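Local coordinates for protein metal-dependent phosphohydrolase, HDOD domain-containing (Geobacter sulfurreducens, PDB 3HC1) that is of unknown function but binds two ferric ions in an HD-type site and may act as a metal-dependent phosphohydrolase, at residues H122-G125 with V126-A130; N144-V147 with A148-H152; V234-A237 with D238-T242. All blocks are in the same frame, centred on the assembly; numbering follows the deposited sequence.

Overall arrangement
Read from the N terminus, the three contacts lie in series: each sits within one continuous stretch of chain, closing only a local turn, and none nests within or crosses another. Contact 1 lies on helix 116-136; contact 2 runs along helix 142-150 to H152, and contact 3 follows much later on helix 229-243. The first touches both others, with L124 and A127 packing on Y146 on one hand and I129 on A237 and C241, and A130 on A237, on the other. Contacts 2 and 3 meet where V234 packs on H152 and G149. All three converge on one ferric ion, bound by H122, H152 and D238, so the site draws together three segments distant in sequence.

Contact 1. Residues H122-G125 with V126-A130; sequences HSLG and VARIA. With FE (Fe (III) ion), chain C.
H122 and V126, one helical turn apart, lie side by side and point the same way, with the valine methyl CG2 placed over one face of the imidazole. V126 CG2 stands 4.0 Å from the centroid of the H122 ring, a CH-pi contact 28° off the ring normal, and its closest ring atom is H122 CE1 at 3.6 Å. The histidine reaches this position with CG anti to the backbone N (chi1 169°), and its NE2 then binds the ferric ion at 2.2 Å. The other ring nitrogen, ND1, is hydrogen-bonded to the carbonyl of L246, so both ring nitrogens are engaged and the rotation of the imidazole is fixed.

One turn of helix also separates L124 and R128, but these side chains cross obliquely. The arginine, extended from CG to NE, lays one face of its guanidinium against the leucine; L124 CD2 sits over the centre of that face, while L124 CD1 comes within 3.7 Å of R128 NE. Contact on that face is apolar, and R128 as a whole stays partly exposed.

Regular backbone bonds join the two halves: V126 N to H122 O at 2.9 Å is close to straight (171°), and I129 N to G125 O matches it in length. D153, D238, E249 and H152 share the iron with H122. Chemically, the metal ligand is therefore held from three directions, by iron at NE2, a carbonyl at ND1 and a methyl over its face, which would limit tilting of the imidazole and keep NE2 directed at the metal.

Contact 2. Residues N144-V147 with A148-H152; sequences NVYV and AGLLH. With FE (Fe (III) ion), chain C.
V147 and L151 lie side by side and point the same way, V147 CG1 touching L151 CD1 at 3.9 Å. The leucine also folds back over the preceding turn, its CG 3.5 Å from V147 O. That carbonyl accepts L151 N at 3.2 Å through a noticeably bent bond (139°), whereas A148 N meets N144 O more directly. The methyl of A148 lies near the same N144 oxygen, and it also packs against I230 of helix 229-243.

This stretch delivers the histidine of the HD motif from which the domain family takes its name: H152, followed by the fellow ligand D153, binds the ferric ion through NE2 at 2.3 Å. Its CG stands between the backbone N and the carbonyl carbon (chi1 84°), turning ND1 back toward the helix, where it donates to G149 O at 2.6 Å. The bond lies in the carbonyl plane and close to the ring plane, which, with the metal bond at NE2, fixes the imidazole's rotation. G149 O also accepts H152 N.

Y146 and L150 point the same way, Y146 CE1 meeting L150 CD2 at 3.9 Å, and the phenol hydroxyl is hydrogen-bonded to T100 on helix 82-108.

Contact 3. Residues V234-A237 with D238-T242; sequences VAFA and DEYCT. With FE (Fe (III) ion), chain C.
F236 and Y240 meet obliquely on the densely packed side of helix 229-243, ring carbon F236 CE1 resting 4.0 Å from Y240 CB. Both side chains have CG anti to N (chi1 178° and 180°) and so lean the same way along the helix, which brings the phenylalanine ring onto the next turn and carries the tyrosine ring on past it. Other helices cover them: L288 of helix 281-302 touches both side chains, and the Y240 hydroxyl is hydrogen-bonded to D289. Next along this buried flank, C241 folds over the previous turn, its SG 3.4 Å from A237 O, the carbonyl that also accepts C241 N at 2.9 Å. The small side chain of A237 lets helix 116-136 come in close, where I129 and A130 rest against it.

Packing is looser around E239 and T242, both partly exposed to solvent. E239 extends beyond CG, and a water spans from its OE1, at 3.2 Å, to A235 O, the second of these bonds being weak; the carboxylate's other oxygen, OE2, is hydrogen-bonded to H251. T242 turns its hydroxyl back on the helix instead of outward: OG1 donates to D238 O at 2.8 Å from above the carbonyl plane, and the same oxygen accepts T242 N.

Between these two sides lies D238, whose CB is 3.4 Å from V234 O. Its carboxylate leads away from the helix and binds iron through a single oxygen, OD1 at 2.3 Å, with OD2 3.6 Å from the metal. Together with H122, H152 and D153, D238 completes the H...HD...D signature of HD domains, with E249 as a further ligand of this ferric ion.

Contact 1. Residues H122-G125 with V126-A130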
loop_
_atom_site.group_PDB
_atom_site.type_symbol
_atom_site.label_atom_id
_atom_site.label_comp_id
_atom_site.label_asym_id
_atom_site.label_seq_id
_atom_site.Cartn_x
_atom_site.Cartn_y
_atom_site.Cartn_z
ATOM N N HIS A 122 -2.027 8.502 0.366
ATOM C CA HIS A 122 -2.571 7.598 -0.652
ATOM C C HIS A 122 -2.244 6.111 -0.346
ATOM O O HIS A 122 -3.095 5.218 -0.489
ATOM C CB HIS A 122 -1.988 7.962 -2.029
ATOM C CG HIS A 122 -2.270 6.938 -3.087
ATOM N ND1 HIS A 122 -3.544 6.664 -3.529
ATOM C CD2 HIS A 122 -1.449 6.083 -3.742
ATOM C CE1 HIS A 122 -3.488 5.730 -4.464
ATOM N NE2 HIS A 122 -2.230 5.345 -4.601
ATOM N N SER A 123 -0.999 5.869 0.071
ATOM C CA SER A 123 -0.531 4.516 0.381
ATOM C C SER A 123 -1.229 3.950 1.605
ATOM O O SER A 123 -1.701 2.773 1.582
ATOM C CB SER A 123 0.996 4.485 0.547
ATOM O OG SER A 123 1.649 4.814 -0.694
ATOM N N LEU A 124 -1.319 4.759 2.670
ATOM C CA LEU A 124 -2.077 4.377 3.870
ATOM C C LEU A 124 -3.555 4.128 3.562
ATOM O O LEU A 124 -4.136 3.178 4.089
ATOM C CB LEU A 124 -1.959 5.438 4.967
ATOM C CG LEU A 124 -2.536 5.089 6.355
ATOM C CD1 LEU A 124 -1.951 3.745 6.891
ATOM C CD2 LEU A 124 -2.213 6.254 7.312
ATOM N N GLY A 125 -4.149 4.953 2.703
ATOM C CA GLY A 125 -5.556 4.785 2.304
ATOM C C GLY A 125 -5.770 3.465 1.579
ATOM O O GLY A 125 -6.655 2.705 1.924
ATOM N N VAL A 126 -4.936 3.200 0.576
ATOM C CA VAL A 126 -4.944 1.954 -0.148
ATOM C C VAL A 126 -4.767 0.726 0.783
ATOM O O VAL A 126 -5.532 -0.251 0.662
ATOM C CB VAL A 126 -3.947 1.953 -1.345
ATOM C CG1 VAL A 126 -3.784 0.510 -2.026
ATOM C CG2 VAL A 126 -4.442 2.999 -2.387
ATOM N N ALA A 127 -3.779 0.771 1.680
ATOM C CA ALA A 127 -3.585 -0.306 2.643
ATOM C C ALA A 127 -4.906 -0.585 3.371
ATOM O O ALA A 127 -5.357 -1.749 3.476
ATOM C CB ALA A 127 -2.484 0.049 3.665
ATOM N N ARG A 128 -5.483 0.471 3.938
ATOM C CA ARG A 128 -6.647 0.331 4.822
ATOM C C ARG A 128 -7.884 -0.143 4.099
ATOM O O ARG A 128 -8.647 -0.979 4.617
ATOM C CB ARG A 128 -6.947 1.624 5.559
ATOM C CG ARG A 128 -5.977 1.921 6.650
ATOM C CD ARG A 128 -6.245 3.248 7.364
ATOM N NE ARG A 128 -5.281 3.448 8.424
ATOM C CZ ARG A 128 -5.244 4.478 9.264
ATOM N NH1 ARG A 128 -6.142 5.456 9.206
ATOM N NH2 ARG A 128 -4.308 4.507 10.197
ATOM N N ILE A 129 -8.131 0.422 2.922
ATOM C CA ILE A 129 -9.277 0.016 2.113
ATOM C C ILE A 129 -9.095 -1.392 1.584
ATOM O O ILE A 129 -10.052 -2.185 1.597
ATOM C CB ILE A 129 -9.567 1.027 0.951
ATOM C CG1 ILE A 129 -10.175 2.277 1.604
ATOM C CG2 ILE A 129 -10.536 0.396 -0.126
ATOM C CD1 ILE A 129 -10.209 3.479 0.811
ATOM N N ALA A 130 -7.887 -1.716 1.110
ATOM C CA ALA A 130 -7.630 -3.076 0.657
ATOM C C ALA A 130 -7.868 -4.083 1.802
ATOM O O ALA A 130 -8.424 -5.148 1.557
ATOM C CB ALA A 130 -6.274 -3.217 0.110
HETATM FE FE FE C . -1.489 4.003 -6.198
HETATM O O HOH W 1 -1.177 2.823 -7.769
#

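Contact 2. Residues N144-V147 with A148-H152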
loop_
_atom_site.group_PDB
_atom_site.type_symbol
_atom_site.label_atom_id
_atom_site.label_comp_id
_atom_site.label_asym_id
_atom_site.label_seq_id
_atom_site.Cartn_x
_atom_site.Cartn_y
_atom_site.Cartn_z
ATOM N N ASN A 144 -1.796 -9.370 5.366
ATOM C CA ASN A 144 -0.989 -9.556 4.142
ATOM C C ASN A 144 -1.461 -8.621 3.014
ATOM O O ASN A 144 -0.645 -8.085 2.261
ATOM C CB ASN A 144 -1.087 -10.975 3.598
ATOM C CG ASN A 144 -0.508 -12.006 4.524
ATOM O OD1 ASN A 144 -0.601 -11.896 5.732
ATOM N ND2 ASN A 144 0.053 -13.027 3.953
ATOM N N VAL A 145 -2.759 -8.378 2.985
ATOM C CA VAL A 145 -3.330 -7.453 2.004
ATOM C C VAL A 145 -2.992 -6.029 2.408
ATOM O O VAL A 145 -2.730 -5.177 1.564
ATOM C CB VAL A 145 -4.863 -7.605 1.885
ATOM C CG1 VAL A 145 -5.420 -6.747 0.775
ATOM C CG2 VAL A 145 -5.251 -9.054 1.639
ATOM N N TYR A 146 -3.095 -5.737 3.692
ATOM C CA TYR A 146 -2.718 -4.435 4.200
ATOM C C TYR A 146 -1.256 -4.076 3.798
ATOM O O TYR A 146 -0.988 -2.984 3.290
ATOM C CB TYR A 146 -2.861 -4.367 5.719
ATOM C CG TYR A 146 -2.484 -3.015 6.308
ATOM C CD1 TYR A 146 -1.185 -2.755 6.694
ATOM C CD2 TYR A 146 -3.426 -2.021 6.496
ATOM C CE1 TYR A 146 -0.813 -1.558 7.223
ATOM C CE2 TYR A 146 -3.043 -0.770 7.068
ATOM C CZ TYR A 146 -1.742 -0.556 7.400
ATOM O OH TYR A 146 -1.339 0.624 7.964
ATOM N N VAL A 147 -0.338 -4.989 4.063
ATOM C CA VAL A 147 1.083 -4.759 3.817
ATOM C C VAL A 147 1.325 -4.590 2.288
ATOM O O VAL A 147 1.984 -3.643 1.917
ATOM C CB VAL A 147 1.961 -5.883 4.422
ATOM C CG1 VAL A 147 3.368 -5.873 3.832
ATOM C CG2 VAL A 147 2.020 -5.759 5.965
ATOM N N ALA A 148 0.731 -5.444 1.431
ATOM C CA ALA A 148 0.831 -5.298 -0.044
ATOM C C ALA A 148 0.344 -3.913 -0.483
ATOM O O ALA A 148 0.969 -3.268 -1.332
ATOM C CB ALA A 148 0.110 -6.406 -0.793
ATOM N N GLY A 149 -0.747 -3.460 0.134
ATOM C CA GLY A 149 -1.355 -2.153 -0.168
ATOM C C GLY A 149 -0.482 -0.971 0.174
ATOM O O GLY A 149 -0.262 -0.055 -0.635
ATOM N N LEU A 150 0.048 -0.992 1.393
ATOM C CA LEU A 150 0.908 0.104 1.846
ATOM C C LEU A 150 2.181 0.199 1.003
ATOM O O LEU A 150 2.749 1.291 0.886
ATOM C CB LEU A 150 1.266 -0.086 3.322
ATOM C CG LEU A 150 1.853 1.104 4.082
ATOM C CD1 LEU A 150 1.123 2.399 3.866
ATOM C CD2 LEU A 150 1.871 0.766 5.587
ATOM N N LEU A 151 2.630 -0.924 0.399
ATOM C CA LEU A 151 3.851 -0.927 -0.379
ATOM C C LEU A 151 3.618 -0.766 -1.881
ATOM O O LEU A 151 4.583 -0.769 -2.654
ATOM C CB LEU A 151 4.632 -2.242 -0.178
ATOM C CG LEU A 151 5.160 -2.437 1.260
ATOM C CD1 LEU A 151 5.703 -3.838 1.413
ATOM C CD2 LEU A 151 6.247 -1.374 1.482
ATOM N N HIS A 152 2.353 -0.708 -2.313
ATOM C CA HIS A 152 2.039 -0.800 -3.757
ATOM C C HIS A 152 2.745 0.230 -4.678
ATOM O O HIS A 152 3.185 -0.084 -5.779
ATOM C CB HIS A 152 0.534 -0.868 -4.029
ATOM C CG HIS A 152 -0.145 0.481 -4.072
ATOM N ND1 HIS A 152 -0.389 1.208 -2.931
ATOM C CD2 HIS A 152 -0.627 1.225 -5.099
ATOM C CE1 HIS A 152 -0.943 2.363 -3.253
ATOM N NE2 HIS A 152 -1.123 2.388 -4.557
HETATM FE FE FE C . -1.489 4.003 -6.198
HETATM O O HOH W 1 -1.177 2.823 -7.769
#

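Contact 3. Residues V234-A237 with D238-T242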
loop_
_atom_site.group_PDB
_atom_site.type_symbol
_atom_site.label_atom_id
_atom_site.label_comp_id
_atom_site.label_asym_id
_atom_site.label_seq_id
_atom_site.Cartn_x
_atom_site.Cartn_y
_atom_site.Cartn_z
ATOM N N VAL A 234 -5.784 -4.889 -3.833
ATOM C CA VAL A 234 -4.974 -3.648 -3.827
ATOM C C VAL A 234 -5.233 -2.877 -5.112
ATOM O O VAL A 234 -5.308 -1.627 -5.072
ATOM C CB VAL A 234 -3.476 -3.971 -3.632
ATOM C CG1 VAL A 234 -2.510 -2.714 -3.941
ATOM C CG2 VAL A 234 -3.222 -4.602 -2.219
ATOM N N ALA A 235 -5.368 -3.564 -6.255
ATOM C CA ALA A 235 -5.684 -2.824 -7.503
ATOM C C ALA A 235 -6.998 -2.111 -7.357
ATOM O O ALA A 235 -7.096 -0.945 -7.763
ATOM C CB ALA A 235 -5.743 -3.710 -8.780
ATOM N N PHE A 236 -8.025 -2.798 -6.810
ATOM C CA PHE A 236 -9.316 -2.130 -6.572
ATOM C C PHE A 236 -9.165 -0.942 -5.631
ATOM O O PHE A 236 -9.634 0.183 -5.921
ATOM C CB PHE A 236 -10.427 -3.083 -6.076
ATOM C CG PHE A 236 -11.702 -2.393 -5.787
ATOM C CD1 PHE A 236 -11.900 -1.770 -4.583
ATOM C CD2 PHE A 236 -12.666 -2.265 -6.780
ATOM C CE1 PHE A 236 -13.031 -1.074 -4.330
ATOM C CE2 PHE A 236 -13.813 -1.567 -6.529
ATOM C CZ PHE A 236 -13.998 -0.973 -5.315
ATOM N N ALA A 237 -8.498 -1.170 -4.509
ATOM C CA ALA A 237 -8.305 -0.108 -3.520
ATOM C C ALA A 237 -7.580 1.117 -4.097
ATOM O O ALA A 237 -7.914 2.256 -3.754
ATOM C CB ALA A 237 -7.618 -0.636 -2.244
ATOM N N ASP A 238 -6.637 0.902 -4.995
ATOM C CA ASP A 238 -5.912 1.996 -5.582
ATOM C C ASP A 238 -6.827 2.823 -6.483
ATOM O O ASP A 238 -6.888 4.053 -6.374
ATOM C CB ASP A 238 -4.687 1.509 -6.364
ATOM C CG ASP A 238 -4.066 2.603 -7.157
ATOM O OD1 ASP A 238 -3.678 3.582 -6.524
ATOM O OD2 ASP A 238 -4.004 2.536 -8.399
ATOM N N GLU A 239 -7.539 2.154 -7.383
ATOM C CA GLU A 239 -8.485 2.837 -8.249
ATOM C C GLU A 239 -9.583 3.584 -7.440
ATOM O O GLU A 239 -9.908 4.748 -7.721
ATOM C CB GLU A 239 -9.068 1.882 -9.311
ATOM C CG GLU A 239 -9.817 2.663 -10.391
ATOM C CD GLU A 239 -10.054 1.903 -11.640
ATOM O OE1 GLU A 239 -9.959 0.688 -11.550
ATOM O OE2 GLU A 239 -10.292 2.513 -12.711
ATOM N N TYR A 240 -10.072 2.948 -6.381
ATOM C CA TYR A 240 -11.064 3.541 -5.514
ATOM C C TYR A 240 -10.534 4.837 -4.891
ATOM O O TYR A 240 -11.169 5.888 -5.010
ATOM C CB TYR A 240 -11.515 2.581 -4.400
ATOM C CG TYR A 240 -12.536 3.222 -3.512
ATOM C CD1 TYR A 240 -12.157 4.012 -2.429
ATOM C CD2 TYR A 240 -13.884 3.097 -3.785
ATOM C CE1 TYR A 240 -13.101 4.635 -1.668
ATOM C CE2 TYR A 240 -14.821 3.718 -3.037
ATOM C CZ TYR A 240 -14.451 4.469 -1.977
ATOM O OH TYR A 240 -15.433 5.094 -1.257
ATOM N N CYS A 241 -9.361 4.754 -4.252
ATOM C CA CYS A 241 -8.714 5.899 -3.633
ATOM C C CYS A 241 -8.461 7.016 -4.636
ATOM O O CYS A 241 -8.722 8.164 -4.331
ATOM C CB CYS A 241 -7.451 5.491 -2.944
ATOM S SG CYS A 241 -7.808 4.618 -1.377
ATOM N N THR A 242 -8.008 6.669 -5.846
ATOM C CA THR A 242 -7.704 7.658 -6.875
ATOM C C THR A 242 -8.971 8.369 -7.295
ATOM O O THR A 242 -8.958 9.572 -7.511
ATOM C CB THR A 242 -7.004 7.001 -8.072
ATOM O OG1 THR A 242 -5.826 6.363 -7.580
ATOM C CG2 THR A 242 -6.606 8.036 -9.164
HETATM FE FE FE C . -1.489 4.003 -6.198
HETATM O O HOH W 2 -7.549 -1.243 -10.636
HETATM O O HOH W 1 -1.177 2.823 -7.769
#